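PDB 4H9D: HNH endonuclease from Geobacter metallireducens, which probably nicks DNA as a metal-dependent endonuclease of the HNH family. Local coordinates for residues F45-V56 with G67-N77. Residues are numbered along the deposited sequence; the frame is centred on the assembly and turned at random.
Sequences FPPEELTMDHLV and GNVVPACKECN. With ZN (zinc ion), chain D.
Strands 50-54 and 69-73 pair antiparallel, with Thr51 opposite Ala72 and Asp53 opposite Val70 as hydrogen-bonded pairs. With the helix that follows at 74-82 they form the beta-beta-alpha-metal (His-Me finger) motif of HNH nucleases. Beyond the strands, Asn68 CG lies anti to the backbone N (chi1 -174°), which carries the side-chain amide across to the backbone N and O of Val56. Val56 N donates to Asn68 OD1 at 2.7 Å, on a lone pair. Asn68 ND2 returns a nearly straight bond to Val56 O (2.9 Å, 174° at the hydrogen) and also bonds Lys63 O. With an alanine in place of Asn68, Val56 N and O would probably lose these mates and loop 55-56 would be freer to move. Asn68 ND2 also meets the edge of the His54 ring, whose NE2 is hydrogen-bonded to Ser64 OG. Val69 CG1 packs on CG of Met52, a selenomethionine, at 3.8 Å; helices 10-24 and 27-34 cover this face. On the other face, Asp53 OD2 is hydrogen-bonded to Tyr40 OH. At the far end a separate zinc site joins Cys73 and Cys76 with Cys38 and Cys41. Cys73 CB makes a CH-pi contact over the Phe45 ring, 3.5 Å from its centroid, while Cys73 SG holds the zinc at 2.5 Å.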
ATOM      1  N   PHE A  45      10.389 -22.064 -12.247  1.00 53.69           N
ATOM      2  CA  PHE A  45       9.138 -21.635 -12.872  1.00 54.91           C
ATOM      3  C   PHE A  45       9.217 -21.614 -14.381  1.00 55.96           C
ATOM      4  O   PHE A  45      10.300 -21.598 -14.968  1.00 51.95           O
ATOM      5  CB  PHE A  45       8.761 -20.205 -12.472  1.00 62.50           C
ATOM      6  CG  PHE A  45       8.689 -19.977 -11.012  1.00 62.96           C
ATOM      7  CD1 PHE A  45       9.840 -20.012 -10.232  1.00 61.94           C
ATOM      8  CD2 PHE A  45       7.469 -19.709 -10.406  1.00 65.76           C
ATOM      9  CE1 PHE A  45       9.775 -19.784  -8.867  1.00 64.38           C
ATOM     10  CE2 PHE A  45       7.396 -19.481  -9.043  1.00 64.73           C
ATOM     11  CZ  PHE A  45       8.552 -19.517  -8.269  1.00 65.83           C
ATOM     12  N   PRO A  46       8.049 -21.604 -15.033  1.00 73.08           N
ATOM     13  CA  PRO A  46       8.012 -21.565 -16.490  1.00 72.06           C
ATOM     14  C   PRO A  46       8.276 -20.107 -16.864  1.00 69.58           C
ATOM     15  O   PRO A  46       7.755 -19.192 -16.222  1.00 74.43           O
ATOM     16  CB  PRO A  46       6.580 -21.991 -16.814  1.00 61.33           C
ATOM     17  CG  PRO A  46       6.179 -22.802 -15.621  1.00 62.52           C
ATOM     18  CD  PRO A  46       6.735 -21.993 -14.494  1.00 61.23           C
ATOM     19  N   PRO A  47       9.092 -19.877 -17.902  1.00 58.04           N
ATOM     20  CA  PRO A  47       9.473 -18.557 -18.418  1.00 57.41           C
ATOM     21  C   PRO A  47       8.365 -17.507 -18.421  1.00 63.46           C
ATOM     22  O   PRO A  47       8.627 -16.321 -18.239  1.00 67.52           O
ATOM     23  CB  PRO A  47       9.965 -18.886 -19.813  1.00 62.99           C
ATOM     24  CG  PRO A  47      10.660 -20.200 -19.590  1.00 61.60           C
ATOM     25  CD  PRO A  47       9.680 -20.949 -18.729  1.00 63.38           C
ATOM     26  N   GLU A  48       7.128 -17.928 -18.631  1.00 98.07           N
ATOM     27  CA  GLU A  48       6.029 -16.980 -18.632  1.00102.66           C
ATOM     28  C   GLU A  48       5.845 -16.404 -17.237  1.00102.06           C
ATOM     29  O   GLU A  48       5.548 -15.221 -17.085  1.00105.80           O
ATOM     30  CB  GLU A  48       4.735 -17.662 -19.078  1.00137.89           C
ATOM     31  CG  GLU A  48       4.661 -17.965 -20.570  1.00148.69           C
ATOM     32  CD  GLU A  48       5.780 -18.873 -21.055  1.00155.09           C
ATOM     33  OE1 GLU A  48       5.966 -19.959 -20.463  1.00156.91           O
ATOM     34  OE2 GLU A  48       6.469 -18.503 -22.032  1.00155.02           O
ATOM     35  N   GLU A  49       6.047 -17.242 -16.223  1.00 73.74           N
ATOM     36  CA  GLU A  49       5.869 -16.833 -14.829  1.00 71.47           C
ATOM     37  C   GLU A  49       6.965 -15.976 -14.197  1.00 68.00           C
ATOM     38  O   GLU A  49       6.869 -15.621 -13.018  1.00 73.34           O
ATOM     39  CB  GLU A  49       5.633 -18.059 -13.946  1.00 67.20           C
ATOM     40  CG  GLU A  49       4.353 -18.810 -14.251  1.00 73.12           C
ATOM     41  CD  GLU A  49       3.985 -19.792 -13.151  1.00 80.99           C
ATOM     42  OE1 GLU A  49       3.756 -19.328 -12.007  1.00 85.69           O
ATOM     43  OE2 GLU A  49       3.926 -21.018 -13.424  1.00 81.17           O
ATOM     44  N   LEU A  50       8.005 -15.649 -14.958  1.00 63.50           N
ATOM     45  CA  LEU A  50       9.078 -14.809 -14.432  1.00 58.74           C
ATOM     46  C   LEU A  50       8.982 -13.389 -14.979  1.00 57.10           C
ATOM     47  O   LEU A  50       8.452 -13.167 -16.067  1.00 60.02           O
ATOM     48  CB  LEU A  50      10.444 -15.376 -14.802  1.00 42.63           C
ATOM     49  CG  LEU A  50      10.781 -16.765 -14.288  1.00 43.24           C
ATOM     50  CD1 LEU A  50      12.247 -17.025 -14.578  1.00 42.51           C
ATOM     51  CD2 LEU A  50      10.493 -16.874 -12.799  1.00 35.13           C
ATOM     52  N   THR A  51       9.497 -12.435 -14.212  1.00 43.09           N
ATOM     53  CA  THR A  51       9.509 -11.033 -14.613  1.00 46.44           C
ATOM     54  C   THR A  51      10.903 -10.497 -14.366  1.00 42.39           C
ATOM     55  O   THR A  51      11.707 -11.122 -13.677  1.00 46.54           O
ATOM     56  CB  THR A  51       8.534 -10.186 -13.789  1.00 66.69           C
ATOM     57  OG1 THR A  51       7.289 -10.884 -13.663  1.00 76.43           O
ATOM     58  CG2 THR A  51       8.285  -8.849 -14.483  1.00 65.45           C
HETATM   59  N   MSE A  52      11.203  -9.346 -14.936  1.00 57.30           N
HETATM   60  CA  MSE A  52      12.508  -8.766 -14.728  1.00 55.06           C
HETATM   61  C   MSE A  52      12.443  -7.850 -13.528  1.00 53.92           C
HETATM   62  O   MSE A  52      11.539  -7.020 -13.423  1.00 60.27           O
HETATM   63  CB  MSE A  52      12.930  -7.963 -15.937  1.00 57.86           C
HETATM   64  CG  MSE A  52      14.228  -7.251 -15.728  1.00 59.05           C
HETATM   65 SE   MSE A  52      14.735  -6.343 -17.331  1.00 81.22          SE
HETATM   66  CE  MSE A  52      13.379  -4.989 -17.298  1.00 71.81           C
ATOM     67  N   ASP A  53      13.382  -8.009 -12.608  1.00 49.55           N
ATOM     68  CA  ASP A  53      13.403  -7.142 -11.444  1.00 48.24           C
ATOM     69  C   ASP A  53      14.776  -6.524 -11.302  1.00 47.96           C
ATOM     70  O   ASP A  53      15.781  -7.113 -11.704  1.00 50.81           O
ATOM     71  CB  ASP A  53      13.036  -7.917 -10.178  1.00 60.65           C
ATOM     72  CG  ASP A  53      12.892  -7.016  -8.956  1.00 65.45           C
ATOM     73  OD1 ASP A  53      12.471  -5.847  -9.107  1.00 72.78           O
ATOM     74  OD2 ASP A  53      13.180  -7.489  -7.836  1.00 68.11           O
ATOM     75  N   HIS A  54      14.812  -5.307 -10.775  1.00 40.89           N
ATOM     76  CA  HIS A  54      16.080  -4.627 -10.547  1.00 43.39           C
ATOM     77  C   HIS A  54      16.381  -4.777  -9.069  1.00 46.26           C
ATOM     78  O   HIS A  54      15.559  -4.412  -8.228  1.00 54.96           O
ATOM     79  CB  HIS A  54      15.985  -3.152 -10.881  1.00 36.73           C
ATOM     80  CG  HIS A  54      15.654  -2.869 -12.309  1.00 40.08           C
ATOM     81  ND1 HIS A  54      14.383  -3.018 -12.821  1.00 41.74           N
ATOM     82  CD2 HIS A  54      16.420  -2.407 -13.324  1.00 37.04           C
ATOM     83  CE1 HIS A  54      14.381  -2.653 -14.091  1.00 39.54           C
ATOM     84  NE2 HIS A  54      15.605  -2.278 -14.419  1.00 38.41           N
ATOM     85  N   LEU A  55      17.541  -5.341  -8.757  1.00 49.80           N
ATOM     86  CA  LEU A  55      17.934  -5.521  -7.370  1.00 48.16           C
ATOM     87  C   LEU A  55      17.799  -4.159  -6.721  1.00 50.36           C
ATOM     88  O   LEU A  55      17.104  -3.993  -5.719  1.00 54.27           O
ATOM     89  CB  LEU A  55      19.377  -6.000  -7.304  1.00 41.16           C
ATOM     90  CG  LEU A  55      19.577  -7.446  -7.721  1.00 39.00           C
ATOM     91  CD1 LEU A  55      21.049  -7.729  -7.799  1.00 38.51           C
ATOM     92  CD2 LEU A  55      18.892  -8.358  -6.721  1.00 37.41           C
ATOM     93  N   VAL A  56      18.465  -3.190  -7.338  1.00 49.18           N
ATOM     94  CA  VAL A  56      18.437  -1.799  -6.925  1.00 54.72           C
ATOM     95  C   VAL A  56      17.388  -1.121  -7.797  1.00 52.34           C
ATOM     96  O   VAL A  56      17.606  -0.927  -8.989  1.00 53.48           O
ATOM     97  CB  VAL A  56      19.780  -1.142  -7.192  1.00 41.98           C
ATOM     98  CG1 VAL A  56      19.697   0.331  -6.903  1.00 44.03           C
ATOM     99  CG2 VAL A  56      20.836  -1.806  -6.351  1.00 34.14           C
ATOM    100  N   GLY A  67      23.983  -6.704 -14.519  1.00 48.80           N
ATOM    101  CA  GLY A  67      24.331  -6.786 -13.109  1.00 51.08           C
ATOM    102  C   GLY A  67      23.212  -6.476 -12.120  1.00 54.56           C
ATOM    103  O   GLY A  67      23.046  -7.172 -11.115  1.00 60.93           O
ATOM    104  N   ASN A  68      22.433  -5.439 -12.402  1.00 44.39           N
ATOM    105  CA  ASN A  68      21.355  -5.032 -11.516  1.00 44.56           C
ATOM    106  C   ASN A  68      20.003  -5.655 -11.908  1.00 45.10           C
ATOM    107  O   ASN A  68      19.002  -5.528 -11.206  1.00 50.86           O
ATOM    108  CB  ASN A  68      21.290  -3.497 -11.515  1.00 31.88           C
ATOM    109  CG  ASN A  68      20.311  -2.954 -10.517  1.00 38.46           C
ATOM    110  OD1 ASN A  68      20.277  -3.386  -9.360  1.00 46.55           O
ATOM    111  ND2 ASN A  68      19.506  -1.986 -10.950  1.00 41.87           N
ATOM    112  N   VAL A  69      19.983  -6.336 -13.037  1.00 44.42           N
ATOM    113  CA  VAL A  69      18.766  -6.972 -13.503  1.00 47.49           C
ATOM    114  C   VAL A  69      18.807  -8.437 -13.090  1.00 51.49           C
ATOM    115  O   VAL A  69      19.875  -9.055 -13.065  1.00 57.45           O
ATOM    116  CB  VAL A  69      18.631  -6.798 -15.029  1.00 42.47           C
ATOM    117  CG1 VAL A  69      17.935  -7.969 -15.642  1.00 44.36           C
ATOM    118  CG2 VAL A  69      17.855  -5.520 -15.316  1.00 36.88           C
ATOM    119  N   VAL A  70      17.642  -8.981 -12.764  1.00 40.11           N
ATOM    120  CA  VAL A  70      17.537 -10.350 -12.289  1.00 35.84           C
ATOM    121  C   VAL A  70      16.115 -10.909 -12.522  1.00 35.51           C
ATOM    122  O   VAL A  70      15.130 -10.154 -12.492  1.00 38.76           O
ATOM    123  CB  VAL A  70      17.871 -10.351 -10.797  1.00 28.52           C
ATOM    124  CG1 VAL A  70      16.621 -10.518  -9.971  1.00 31.39           C
ATOM    125  CG2 VAL A  70      18.880 -11.401 -10.500  1.00 25.97           C
ATOM    126  N   PRO A  71      15.980 -12.236 -12.747  1.00 42.83           N
ATOM    127  CA  PRO A  71      14.668 -12.866 -12.981  1.00 44.51           C
ATOM    128  C   PRO A  71      13.956 -13.145 -11.670  1.00 51.65           C
ATOM    129  O   PRO A  71      14.567 -13.659 -10.744  1.00 48.46           O
ATOM    130  CB  PRO A  71      15.010 -14.187 -13.685  1.00 46.13           C
ATOM    131  CG  PRO A  71      16.530 -14.164 -13.882  1.00 41.43           C
ATOM    132  CD  PRO A  71      17.044 -13.247 -12.804  1.00 42.06           C
ATOM    133  N   ALA A  72      12.672 -12.823 -11.581  1.00 51.36           N
ATOM    134  CA  ALA A  72      11.942 -13.086 -10.348  1.00 46.79           C
ATOM    135  C   ALA A  72      10.524 -13.571 -10.632  1.00 50.00           C
ATOM    136  O   ALA A  72       9.917 -13.184 -11.632  1.00 55.54           O
ATOM    137  CB  ALA A  72      11.905 -11.838  -9.493  1.00 29.67           C
ATOM    138  N   CYS A  73      10.007 -14.429  -9.754  1.00 46.14           N
ATOM    139  CA  CYS A  73       8.648 -14.963  -9.889  1.00 49.12           C
ATOM    140  C   CYS A  73       7.649 -13.958  -9.317  1.00 55.07           C
ATOM    141  O   CYS A  73       8.012 -13.075  -8.537  1.00 50.31           O
ATOM    142  CB  CYS A  73       8.511 -16.293  -9.144  1.00 49.62           C
ATOM    143  SG  CYS A  73       8.374 -16.147  -7.332  1.00 58.38           S
ATOM    144  N   LYS A  74       6.389 -14.096  -9.709  1.00 71.53           N
ATOM    145  CA  LYS A  74       5.324 -13.202  -9.263  1.00 74.20           C
ATOM    146  C   LYS A  74       5.393 -12.814  -7.777  1.00 72.83           C
ATOM    147  O   LYS A  74       5.551 -11.638  -7.435  1.00 69.66           O
ATOM    148  CB  LYS A  74       3.975 -13.857  -9.596  1.00 84.90           C
ATOM    149  CG  LYS A  74       2.730 -13.135  -9.104  1.00 90.14           C
ATOM    150  CD  LYS A  74       1.475 -13.760  -9.711  1.00 95.63           C
ATOM    151  CE  LYS A  74       1.431 -15.277  -9.506  1.00 99.02           C
ATOM    152  NZ  LYS A  74       0.272 -15.922 -10.195  1.00103.53           N
ATOM    153  N   GLU A  75       5.292 -13.817  -6.908  1.00 67.03           N
ATOM    154  CA  GLU A  75       5.307 -13.641  -5.455  1.00 65.75           C
ATOM    155  C   GLU A  75       6.512 -12.881  -4.895  1.00 61.15           C
ATOM    156  O   GLU A  75       6.359 -11.940  -4.110  1.00 61.57           O
ATOM    157  CB  GLU A  75       5.208 -15.013  -4.796  1.00 94.03           C
ATOM    158  CG  GLU A  75       5.068 -14.996  -3.293  1.00103.57           C
ATOM    159  CD  GLU A  75       4.917 -16.395  -2.723  1.00115.41           C
ATOM    160  OE1 GLU A  75       3.962 -17.094  -3.126  1.00117.75           O
ATOM    161  OE2 GLU A  75       5.751 -16.799  -1.880  1.00119.45           O
ATOM    162  N   CYS A  76       7.711 -13.301  -5.286  1.00 57.71           N
ATOM    163  CA  CYS A  76       8.936 -12.659  -4.822  1.00 58.23           C
ATOM    164  C   CYS A  76       9.038 -11.220  -5.308  1.00 53.56           C
ATOM    165  O   CYS A  76       9.447 -10.326  -4.561  1.00 52.06           O
ATOM    166  CB  CYS A  76      10.174 -13.429  -5.304  1.00 58.41           C
ATOM    167  SG  CYS A  76      10.714 -14.784  -4.228  1.00 56.94           S
ATOM    168  N   ASN A  77       8.669 -10.989  -6.560  1.00 55.72           N
ATOM    169  CA  ASN A  77       8.772  -9.646  -7.104  1.00 54.39           C
ATOM    170  C   ASN A  77       7.972  -8.602  -6.337  1.00 55.40           C
ATOM    171  O   ASN A  77       8.452  -7.477  -6.157  1.00 59.58           O
ATOM    172  CB  ASN A  77       8.361  -9.629  -8.571  1.00 52.84           C
ATOM    173  CG  ASN A  77       8.525  -8.267  -9.188  1.00 53.94           C
ATOM    174  OD1 ASN A  77       9.608  -7.676  -9.139  1.00 55.93           O
ATOM    175  ND2 ASN A  77       7.451  -7.750  -9.766  1.00 54.05           N
TER
HETATM  176 ZN    ZN D 201      10.612 -16.421  -6.169  1.00 51.95          ZN
HETATM  177  O   HOH W   1      11.120  -5.579  -6.948  1.00 70.32           O